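Local coordinates for protein glycosyltransferase Gtf1 (PDB 4PQG) that is a GT-B-fold glycosyltransferase, built from two Rossmann-like domains with an added extended beta-sheet domain, and binds uridine-5'-diphosphate, at residues I398-T410 and T417-F431. Numbering follows the deposited sequence.
Sequences IYSQYEVYLTAST and TLMEAIGSGLPLIGF. With UDP (uridine-5'-diphosphate), chain C.
Tyr-405 and Leu-406 pair in parallel with Leu-428 and Ile-429, the short strand axes 4.9 Å apart at 17°, while helix segment 417-423 runs back antiparallel to strand 404-406, as a beta-alpha-beta crossover requires. Tyr-405 N donates to Pro-427 O (2.9 Å), Tyr-405 O accepts from Ile-429 N, and Thr-407 N returns to Ile-429 O. Gly-430 suits its place because Thr-407 CG2 sits too close to leave room for a CB. The first torsion of Tyr-405 (chi1 -174°) sets CG opposite the backbone N, laying the ring along about one helix turn, from Ala-421 back to Thr-417: CD1 touches Ala-421 CB, small enough to admit the ring, CE2 meets Leu-418 CD2, and OH lies 2.9 Å from Thr-417 OG1. Tyr-399 lays one ring face over the Glu-420 to Ala-421 peptide, and its OH donates to Glu-420 OE1 (2.7 Å) on the anti side, with ring and carboxylate planes 65° apart. The same OE1 accepts from UDP O2' at 2.6 Å, and OE2 takes O3', so the extended glutamate grips both ribose hydroxyls while Tyr-399 and Tyr-31 steady it; Thr-417 N binds UDP O2A. A Schellman motif with Gly-425, tolerant of positive phi, as its C-prime residue closes the helix and turns Leu-426 inward, its CD1 3.9 Å from Tyr-399 CD1. On the face opposite Tyr-405 and Leu-428, branched apolar Leu-406 and Ile-429 lie side by side, suiting a buried sheet face. Past strand 404-406, one water joins Thr-407 O (weakly), Ser-409 O and Phe-431 N, and the Phe-431 ring turns its edge to the carbonyls of Ala-408 and Ser-409. Strand 404-406 lies between strands 330-334 and 428-431 in the six-stranded parallel sheet, and helices 436-440 and 478-489 pack against Leu-418, Ile-422, Pro-427 and Leu-428.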
ATOM      1  N   ILE A 398       6.289  17.840  -3.235  1.00 28.67           N
ATOM      2  CA  ILE A 398       7.636  17.628  -2.713  1.00 27.64           C
ATOM      3  C   ILE A 398       8.664  17.518  -3.838  1.00 26.64           C
ATOM      4  O   ILE A 398       9.698  18.186  -3.801  1.00 27.70           O
ATOM      5  CB  ILE A 398       7.681  16.378  -1.788  1.00 28.10           C
ATOM      6  CG1 ILE A 398       6.830  16.592  -0.516  1.00 27.28           C
ATOM      7  CG2 ILE A 398       9.114  15.957  -1.478  1.00 26.82           C
ATOM      8  CD1 ILE A 398       7.385  17.587   0.490  1.00 29.13           C
ATOM      9  N   TYR A 399       8.363  16.690  -4.834  1.00 25.96           N
ATOM     10  CA  TYR A 399       9.307  16.320  -5.886  1.00 25.23           C
ATOM     11  C   TYR A 399       9.895  17.525  -6.616  1.00 26.16           C
ATOM     12  O   TYR A 399      11.097  17.577  -6.860  1.00 26.06           O
ATOM     13  CB  TYR A 399       8.616  15.476  -6.942  1.00 24.59           C
ATOM     14  CG  TYR A 399       8.254  14.060  -6.565  1.00 25.08           C
ATOM     15  CD1 TYR A 399       9.235  13.072  -6.461  1.00 24.76           C
ATOM     16  CD2 TYR A 399       6.917  13.691  -6.386  1.00 24.66           C
ATOM     17  CE1 TYR A 399       8.902  11.764  -6.155  1.00 24.52           C
ATOM     18  CE2 TYR A 399       6.572  12.386  -6.074  1.00 23.66           C
ATOM     19  CZ  TYR A 399       7.569  11.424  -5.962  1.00 23.69           C
ATOM     20  OH  TYR A 399       7.246  10.115  -5.674  1.00 23.34           O
ATOM     21  N   SER A 400       9.035  18.471  -6.984  1.00 25.38           N
ATOM     22  CA  SER A 400       9.456  19.615  -7.792  1.00 27.29           C
ATOM     23  C   SER A 400      10.260  20.662  -6.988  1.00 27.60           C
ATOM     24  O   SER A 400      10.609  21.724  -7.518  1.00 27.49           O
ATOM     25  CB  SER A 400       8.257  20.229  -8.536  1.00 25.78           C
ATOM     26  OG  SER A 400       7.270  20.679  -7.628  1.00 26.96           O
ATOM     27  N   GLN A 401      10.573  20.342  -5.730  1.00 28.13           N
ATOM     28  CA  GLN A 401      11.498  21.141  -4.911  1.00 28.02           C
ATOM     29  C   GLN A 401      12.952  20.651  -5.058  1.00 27.65           C
ATOM     30  O   GLN A 401      13.881  21.239  -4.504  1.00 26.48           O
ATOM     31  CB  GLN A 401      11.093  21.109  -3.445  1.00 29.59           C
ATOM     32  CG  GLN A 401       9.714  21.695  -3.170  1.00 33.22           C
ATOM     33  CD  GLN A 401       9.348  21.674  -1.699  1.00 35.68           C
ATOM     34  OE1 GLN A 401      10.062  22.218  -0.859  1.00 37.10           O
ATOM     35  NE2 GLN A 401       8.217  21.056  -1.382  1.00 37.32           N
ATOM     36  N   TYR A 402      13.135  19.587  -5.833  1.00 27.36           N
ATOM     37  CA  TYR A 402      14.436  18.931  -5.962  1.00 26.75           C
ATOM     38  C   TYR A 402      14.949  18.948  -7.403  1.00 26.68           C
ATOM     39  O   TYR A 402      14.219  19.282  -8.334  1.00 26.31           O
ATOM     40  CB  TYR A 402      14.356  17.485  -5.432  1.00 25.56           C
ATOM     41  CG  TYR A 402      14.073  17.385  -3.945  1.00 26.28           C
ATOM     42  CD1 TYR A 402      15.110  17.229  -3.033  1.00 25.65           C
ATOM     43  CD2 TYR A 402      12.757  17.451  -3.450  1.00 26.55           C
ATOM     44  CE1 TYR A 402      14.860  17.130  -1.675  1.00 26.01           C
ATOM     45  CE2 TYR A 402      12.499  17.352  -2.092  1.00 26.57           C
ATOM     46  CZ  TYR A 402      13.556  17.195  -1.213  1.00 26.07           C
ATOM     47  OH  TYR A 402      13.330  17.099   0.134  1.00 26.34           O
ATOM     48  N   GLU A 403      16.208  18.572  -7.590  1.00 26.20           N
ATOM     49  CA  GLU A 403      16.766  18.564  -8.921  1.00 25.14           C
ATOM     50  C   GLU A 403      16.767  17.204  -9.600  1.00 24.18           C
ATOM     51  O   GLU A 403      16.369  17.106 -10.766  1.00 23.06           O
ATOM     52  CB  GLU A 403      18.152  19.205  -8.933  1.00 28.21           C
ATOM     53  CG  GLU A 403      18.079  20.717  -8.745  1.00 29.95           C
ATOM     54  CD  GLU A 403      19.422  21.407  -8.886  1.00 32.46           C
ATOM     55  OE1 GLU A 403      20.468  20.760  -8.648  1.00 33.76           O
ATOM     56  OE2 GLU A 403      19.427  22.610  -9.226  1.00 35.43           O
ATOM     57  N   VAL A 404      17.194  16.164  -8.878  1.00 23.17           N
ATOM     58  CA  VAL A 404      17.388  14.846  -9.471  1.00 22.71           C
ATOM     59  C   VAL A 404      16.861  13.749  -8.530  1.00 22.65           C
ATOM     60  O   VAL A 404      17.007  13.851  -7.313  1.00 23.92           O
ATOM     61  CB  VAL A 404      18.883  14.569  -9.770  1.00 23.12           C
ATOM     62  CG1 VAL A 404      19.088  13.151 -10.329  1.00 22.74           C
ATOM     63  CG2 VAL A 404      19.458  15.608 -10.739  1.00 23.23           C
ATOM     64  N   TYR A 405      16.268  12.713  -9.117  1.00 21.19           N
ATOM     65  CA  TYR A 405      15.769  11.556  -8.375  1.00 21.12           C
ATOM     66  C   TYR A 405      16.736  10.385  -8.551  1.00 20.58           C
ATOM     67  O   TYR A 405      17.166  10.112  -9.670  1.00 20.82           O
ATOM     68  CB  TYR A 405      14.369  11.151  -8.880  1.00 21.21           C
ATOM     69  CG  TYR A 405      13.734  10.039  -8.058  1.00 22.34           C
ATOM     70  CD1 TYR A 405      12.826  10.330  -7.041  1.00 22.22           C
ATOM     71  CD2 TYR A 405      14.050   8.694  -8.298  1.00 22.34           C
ATOM     72  CE1 TYR A 405      12.258   9.312  -6.274  1.00 22.19           C
ATOM     73  CE2 TYR A 405      13.496   7.674  -7.529  1.00 21.82           C
ATOM     74  CZ  TYR A 405      12.604   7.990  -6.523  1.00 21.82           C
ATOM     75  OH  TYR A 405      12.054   6.978  -5.761  1.00 22.45           O
ATOM     76  N   LEU A 406      17.030   9.691  -7.447  1.00 20.38           N
ATOM     77  CA  LEU A 406      17.867   8.474  -7.423  1.00 20.31           C
ATOM     78  C   LEU A 406      17.115   7.192  -6.997  1.00 20.14           C
ATOM     79  O   LEU A 406      16.338   7.206  -6.066  1.00 19.39           O
ATOM     80  CB  LEU A 406      19.024   8.665  -6.438  1.00 20.50           C
ATOM     81  CG  LEU A 406      19.952   9.873  -6.565  1.00 20.30           C
ATOM     82  CD1 LEU A 406      21.019   9.793  -5.481  1.00 20.66           C
ATOM     83  CD2 LEU A 406      20.580   9.904  -7.953  1.00 20.04           C
ATOM     84  N   THR A 407      17.420   6.077  -7.657  1.00 20.19           N
ATOM     85  CA  THR A 407      16.867   4.765  -7.320  1.00 20.76           C
ATOM     86  C   THR A 407      17.981   3.762  -7.541  1.00 20.09           C
ATOM     87  O   THR A 407      18.713   3.838  -8.540  1.00 21.10           O
ATOM     88  CB  THR A 407      15.635   4.388  -8.200  1.00 20.83           C
ATOM     89  OG1 THR A 407      15.407   2.970  -8.128  1.00 20.88           O
ATOM     90  CG2 THR A 407      15.866   4.765  -9.678  1.00 20.26           C
ATOM     91  N   ALA A 408      18.104   2.860  -6.573  1.00 20.61           N
ATOM     92  CA  ALA A 408      18.972   1.692  -6.632  1.00 19.67           C
ATOM     93  C   ALA A 408      18.139   0.414  -6.528  1.00 19.26           C
ATOM     94  O   ALA A 408      18.658  -0.660  -6.237  1.00 18.77           O
ATOM     95  CB  ALA A 408      19.982   1.769  -5.508  1.00 20.03           C
ATOM     96  N   SER A 409      16.828   0.541  -6.732  1.00 18.61           N
ATOM     97  CA  SER A 409      15.968  -0.625  -6.778  1.00 19.09           C
ATOM     98  C   SER A 409      16.403  -1.541  -7.913  1.00 19.44           C
ATOM     99  O   SER A 409      16.658  -1.087  -9.045  1.00 18.09           O
ATOM    100  CB  SER A 409      14.496  -0.216  -6.954  1.00 19.70           C
ATOM    101  OG  SER A 409      13.676  -1.360  -7.098  1.00 19.37           O
ATOM    102  N   THR A 410      16.486  -2.829  -7.606  1.00 18.75           N
ATOM    103  CA  THR A 410      16.904  -3.812  -8.578  1.00 19.44           C
ATOM    104  C   THR A 410      15.752  -4.362  -9.432  1.00 19.78           C
ATOM    105  O   THR A 410      15.981  -5.189 -10.323  1.00 19.83           O
ATOM    106  CB  THR A 410      17.710  -4.949  -7.900  1.00 20.58           C
ATOM    107  OG1 THR A 410      17.122  -5.249  -6.622  1.00 20.95           O
ATOM    108  CG2 THR A 410      19.153  -4.477  -7.657  1.00 19.99           C
ATOM    109  N   THR A 417       6.757   6.179  -7.878  1.00 17.85           N
ATOM    110  CA  THR A 417       7.619   7.351  -7.604  1.00 17.60           C
ATOM    111  C   THR A 417       8.493   7.760  -8.810  1.00 17.93           C
ATOM    112  O   THR A 417       8.913   8.917  -8.898  1.00 17.10           O
ATOM    113  CB  THR A 417       8.540   7.175  -6.387  1.00 17.60           C
ATOM    114  OG1 THR A 417       9.451   6.089  -6.630  1.00 17.79           O
ATOM    115  CG2 THR A 417       7.709   6.939  -5.104  1.00 18.13           C
ATOM    116  N   LEU A 418       8.762   6.821  -9.717  1.00 18.46           N
ATOM    117  CA  LEU A 418       9.488   7.151 -10.949  1.00 20.00           C
ATOM    118  C   LEU A 418       8.602   7.998 -11.878  1.00 20.79           C
ATOM    119  O   LEU A 418       9.041   9.004 -12.424  1.00 22.66           O
ATOM    120  CB  LEU A 418       9.963   5.882 -11.663  1.00 20.50           C
ATOM    121  CG  LEU A 418      10.735   4.804 -10.888  1.00 20.91           C
ATOM    122  CD1 LEU A 418      11.049   3.641 -11.813  1.00 20.24           C
ATOM    123  CD2 LEU A 418      12.003   5.368 -10.253  1.00 21.32           C
ATOM    124  N   MET A 419       7.349   7.591 -12.021  1.00 21.13           N
ATOM    125  CA  MET A 419       6.343   8.357 -12.776  1.00 22.09           C
ATOM    126  C   MET A 419       6.095   9.720 -12.136  1.00 21.40           C
ATOM    127  O   MET A 419       6.081  10.758 -12.806  1.00 21.66           O
ATOM    128  CB  MET A 419       5.023   7.576 -12.849  1.00 21.30           C
ATOM    129  CG  MET A 419       3.926   8.294 -13.635  1.00 21.71           C
ATOM    130  SD  MET A 419       2.289   7.623 -13.307  1.00 22.87           S
ATOM    131  CE  MET A 419       2.038   8.264 -11.649  1.00 20.97           C
ATOM    132  N   GLU A 420       5.903   9.706 -10.825  1.00 20.40           N
ATOM    133  CA  GLU A 420       5.697  10.927 -10.076  1.00 20.54           C
ATOM    134  C   GLU A 420       6.899  11.852 -10.230  1.00 21.06           C
ATOM    135  O   GLU A 420       6.732  13.044 -10.522  1.00 21.80           O
ATOM    136  CB  GLU A 420       5.391  10.608  -8.606  1.00 20.54           C
ATOM    137  CG  GLU A 420       4.000   9.989  -8.405  1.00 20.61           C
ATOM    138  CD  GLU A 420       3.814   9.244  -7.071  1.00 21.26           C
ATOM    139  OE1 GLU A 420       4.623   9.460  -6.136  1.00 20.22           O
ATOM    140  OE2 GLU A 420       2.855   8.430  -6.980  1.00 19.13           O
ATOM    141  N   ALA A 421       8.103  11.304 -10.068  1.00 20.06           N
ATOM    142  CA  ALA A 421       9.334  12.084 -10.248  1.00 20.95           C
ATOM    143  C   ALA A 421       9.442  12.757 -11.637  1.00 20.74           C
ATOM    144  O   ALA A 421       9.707  13.947 -11.715  1.00 21.89           O
ATOM    145  CB  ALA A 421      10.562  11.227  -9.937  1.00 20.13           C
ATOM    146  N   ILE A 422       9.230  12.021 -12.721  1.00 21.72           N
ATOM    147  CA  ILE A 422       9.355  12.638 -14.060  1.00 23.52           C
ATOM    148  C   ILE A 422       8.220  13.635 -14.365  1.00 24.05           C
ATOM    149  O   ILE A 422       8.418  14.602 -15.114  1.00 23.89           O
ATOM    150  CB  ILE A 422       9.487  11.613 -15.227  1.00 24.45           C
ATOM    151  CG1 ILE A 422       8.227  10.758 -15.377  1.00 24.29           C
ATOM    152  CG2 ILE A 422      10.741  10.750 -15.068  1.00 23.66           C
ATOM    153  CD1 ILE A 422       8.047  10.172 -16.762  1.00 24.95           C
ATOM    154  N   GLY A 423       7.038  13.378 -13.800  1.00 23.14           N
ATOM    155  CA  GLY A 423       5.905  14.305 -13.888  1.00 24.17           C
ATOM    156  C   GLY A 423       6.178  15.640 -13.219  1.00 24.42           C
ATOM    157  O   GLY A 423       5.535  16.636 -13.540  1.00 26.46           O
ATOM    158  N   SER A 424       7.122  15.652 -12.279  1.00 23.61           N
ATOM    159  CA  SER A 424       7.603  16.877 -11.647  1.00 23.63           C
ATOM    160  C   SER A 424       8.977  17.322 -12.212  1.00 23.68           C
ATOM    161  O   SER A 424       9.697  18.113 -11.587  1.00 24.14           O
ATOM    162  CB  SER A 424       7.693  16.691 -10.129  1.00 25.23           C
ATOM    163  OG  SER A 424       6.429  16.837  -9.499  1.00 26.22           O
ATOM    164  N   GLY A 425       9.334  16.788 -13.376  1.00 23.85           N
ATOM    165  CA  GLY A 425      10.538  17.199 -14.097  1.00 24.66           C
ATOM    166  C   GLY A 425      11.849  16.795 -13.444  1.00 25.00           C
ATOM    167  O   GLY A 425      12.842  17.537 -13.503  1.00 23.36           O
ATOM    168  N   LEU A 426      11.870  15.624 -12.820  1.00 22.52           N
ATOM    169  CA  LEU A 426      13.133  15.148 -12.249  1.00 22.69           C
ATOM    170  C   LEU A 426      13.796  14.193 -13.200  1.00 23.28           C
ATOM    171  O   LEU A 426      13.155  13.251 -13.679  1.00 23.03           O
ATOM    172  CB  LEU A 426      12.928  14.480 -10.877  1.00 21.96           C
ATOM    173  CG  LEU A 426      12.388  15.352  -9.736  1.00 21.51           C
ATOM    174  CD1 LEU A 426      12.219  14.546  -8.456  1.00 20.96           C
ATOM    175  CD2 LEU A 426      13.290  16.541  -9.484  1.00 21.29           C
ATOM    176  N   PRO A 427      15.086  14.437 -13.497  1.00 24.12           N
ATOM    177  CA  PRO A 427      15.882  13.402 -14.143  1.00 24.04           C
ATOM    178  C   PRO A 427      15.993  12.217 -13.192  1.00 23.56           C
ATOM    179  O   PRO A 427      15.922  12.406 -11.975  1.00 22.76           O
ATOM    180  CB  PRO A 427      17.259  14.064 -14.305  1.00 24.34           C
ATOM    181  CG  PRO A 427      16.960  15.529 -14.295  1.00 25.59           C
ATOM    182  CD  PRO A 427      15.875  15.662 -13.264  1.00 23.77           C
ATOM    183  N   LEU A 428      16.152  11.019 -13.748  1.00 22.34           N
ATOM    184  CA  LEU A 428      16.287   9.802 -12.942  1.00 22.28           C
ATOM    185  C   LEU A 428      17.650   9.152 -13.158  1.00 21.38           C
ATOM    186  O   LEU A 428      18.115   9.050 -14.286  1.00 23.26           O
ATOM    187  CB  LEU A 428      15.183   8.792 -13.290  1.00 21.27           C
ATOM    188  CG  LEU A 428      13.727   9.252 -13.403  1.00 21.87           C
ATOM    189  CD1 LEU A 428      12.834   8.065 -13.727  1.00 21.08           C
ATOM    190  CD2 LEU A 428      13.258   9.916 -12.126  1.00 21.18           C
ATOM    191  N   ILE A 429      18.288   8.703 -12.082  1.00 21.45           N
ATOM    192  CA  ILE A 429      19.463   7.818 -12.209  1.00 20.92           C
ATOM    193  C   ILE A 429      19.150   6.471 -11.553  1.00 20.23           C
ATOM    194  O   ILE A 429      18.890   6.424 -10.358  1.00 19.94           O
ATOM    195  CB  ILE A 429      20.731   8.440 -11.568  1.00 21.28           C
ATOM    196  CG1 ILE A 429      21.057   9.804 -12.203  1.00 22.14           C
ATOM    197  CG2 ILE A 429      21.903   7.475 -11.681  1.00 22.72           C
ATOM    198  CD1 ILE A 429      22.134  10.595 -11.466  1.00 21.37           C
ATOM    199  N   GLY A 430      19.169   5.392 -12.334  1.00 21.54           N
ATOM    200  CA  GLY A 430      18.855   4.069 -11.806  1.00 21.19           C
ATOM    201  C   GLY A 430      19.491   2.918 -12.552  1.00 21.88           C
ATOM    202  O   GLY A 430      20.153   3.110 -13.580  1.00 21.68           O
ATOM    203  N   PHE A 431      19.291   1.713 -12.035  1.00 20.73           N
ATOM    204  CA  PHE A 431      19.813   0.515 -12.683  1.00 22.30           C
ATOM    205  C   PHE A 431      19.086   0.207 -13.992  1.00 22.83           C
ATOM    206  O   PHE A 431      17.878   0.460 -14.122  1.00 20.95           O
ATOM    207  CB  PHE A 431      19.682  -0.691 -11.759  1.00 22.15           C
ATOM    208  CG  PHE A 431      20.702  -0.747 -10.657  1.00 23.15           C
ATOM    209  CD1 PHE A 431      22.074  -0.810 -10.936  1.00 23.17           C
ATOM    210  CD2 PHE A 431      20.292  -0.798  -9.322  1.00 23.70           C
ATOM    211  CE1 PHE A 431      23.002  -0.904  -9.907  1.00 21.97           C
ATOM    212  CE2 PHE A 431      21.227  -0.883  -8.294  1.00 22.70           C
ATOM    213  CZ  PHE A 431      22.582  -0.938  -8.589  1.00 22.56           C
TER
HETATM  214  N1  UDP C 601       4.985   7.168  -1.092  1.00 17.74           N
HETATM  215  C2  UDP C 601       4.462   8.226  -0.318  1.00 17.57           C
HETATM  216  N3  UDP C 601       5.245   8.827   0.567  1.00 18.40           N
HETATM  217  C4  UDP C 601       6.521   8.466   0.767  1.00 18.43           C
HETATM  218  C5  UDP C 601       7.076   7.418   0.026  1.00 17.87           C
HETATM  219  C6  UDP C 601       6.266   6.779  -0.920  1.00 17.48           C
HETATM  220  O2  UDP C 601       3.276   8.615  -0.462  1.00 16.97           O
HETATM  221  O4  UDP C 601       7.192   9.088   1.621  1.00 18.20           O
HETATM  222  C1' UDP C 601       4.105   6.549  -2.094  1.00 18.24           C
HETATM  223  C2' UDP C 601       4.536   7.020  -3.481  1.00 18.78           C
HETATM  224  O2' UDP C 601       3.953   8.278  -3.878  1.00 19.01           O
HETATM  225  C3' UDP C 601       4.120   5.895  -4.412  1.00 19.22           C
HETATM  226  C4' UDP C 601       4.093   4.664  -3.509  1.00 19.34           C
HETATM  227  O4' UDP C 601       4.245   5.129  -2.158  1.00 18.83           O
HETATM  228  O3' UDP C 601       2.805   6.127  -4.932  1.00 19.93           O
HETATM  229  C5' UDP C 601       5.233   3.691  -3.803  1.00 18.70           C
HETATM  230  O5' UDP C 601       4.966   3.047  -5.036  1.00 18.89           O
HETATM  231  PA  UDP C 601       6.144   2.422  -5.929  1.00 18.46           P
HETATM  232  O1A UDP C 601       5.537   1.795  -7.155  1.00 17.49           O
HETATM  233  O2A UDP C 601       7.174   3.511  -6.108  1.00 18.26           O
HETATM  234  O3A UDP C 601       6.949   1.384  -4.992  1.00 17.31           O
HETATM  235  PB  UDP C 601       6.479   0.027  -4.266  1.00 17.10           P
HETATM  236  O1B UDP C 601       7.638  -0.919  -4.486  1.00 16.37           O
HETATM  237  O2B UDP C 601       6.249   0.422  -2.816  1.00 16.25           O
HETATM  238  O3B UDP C 601       5.239  -0.444  -5.002  1.00 16.83           O
HETATM  239  O   HOH W   1       6.025  18.274  -7.274  1.00 28.83           O
HETATM  240  O   HOH W   2      15.028  18.899 -12.238  1.00 24.39           O
HETATM  241  O   HOH W   3      17.411   1.386  -9.834  1.00 19.12           O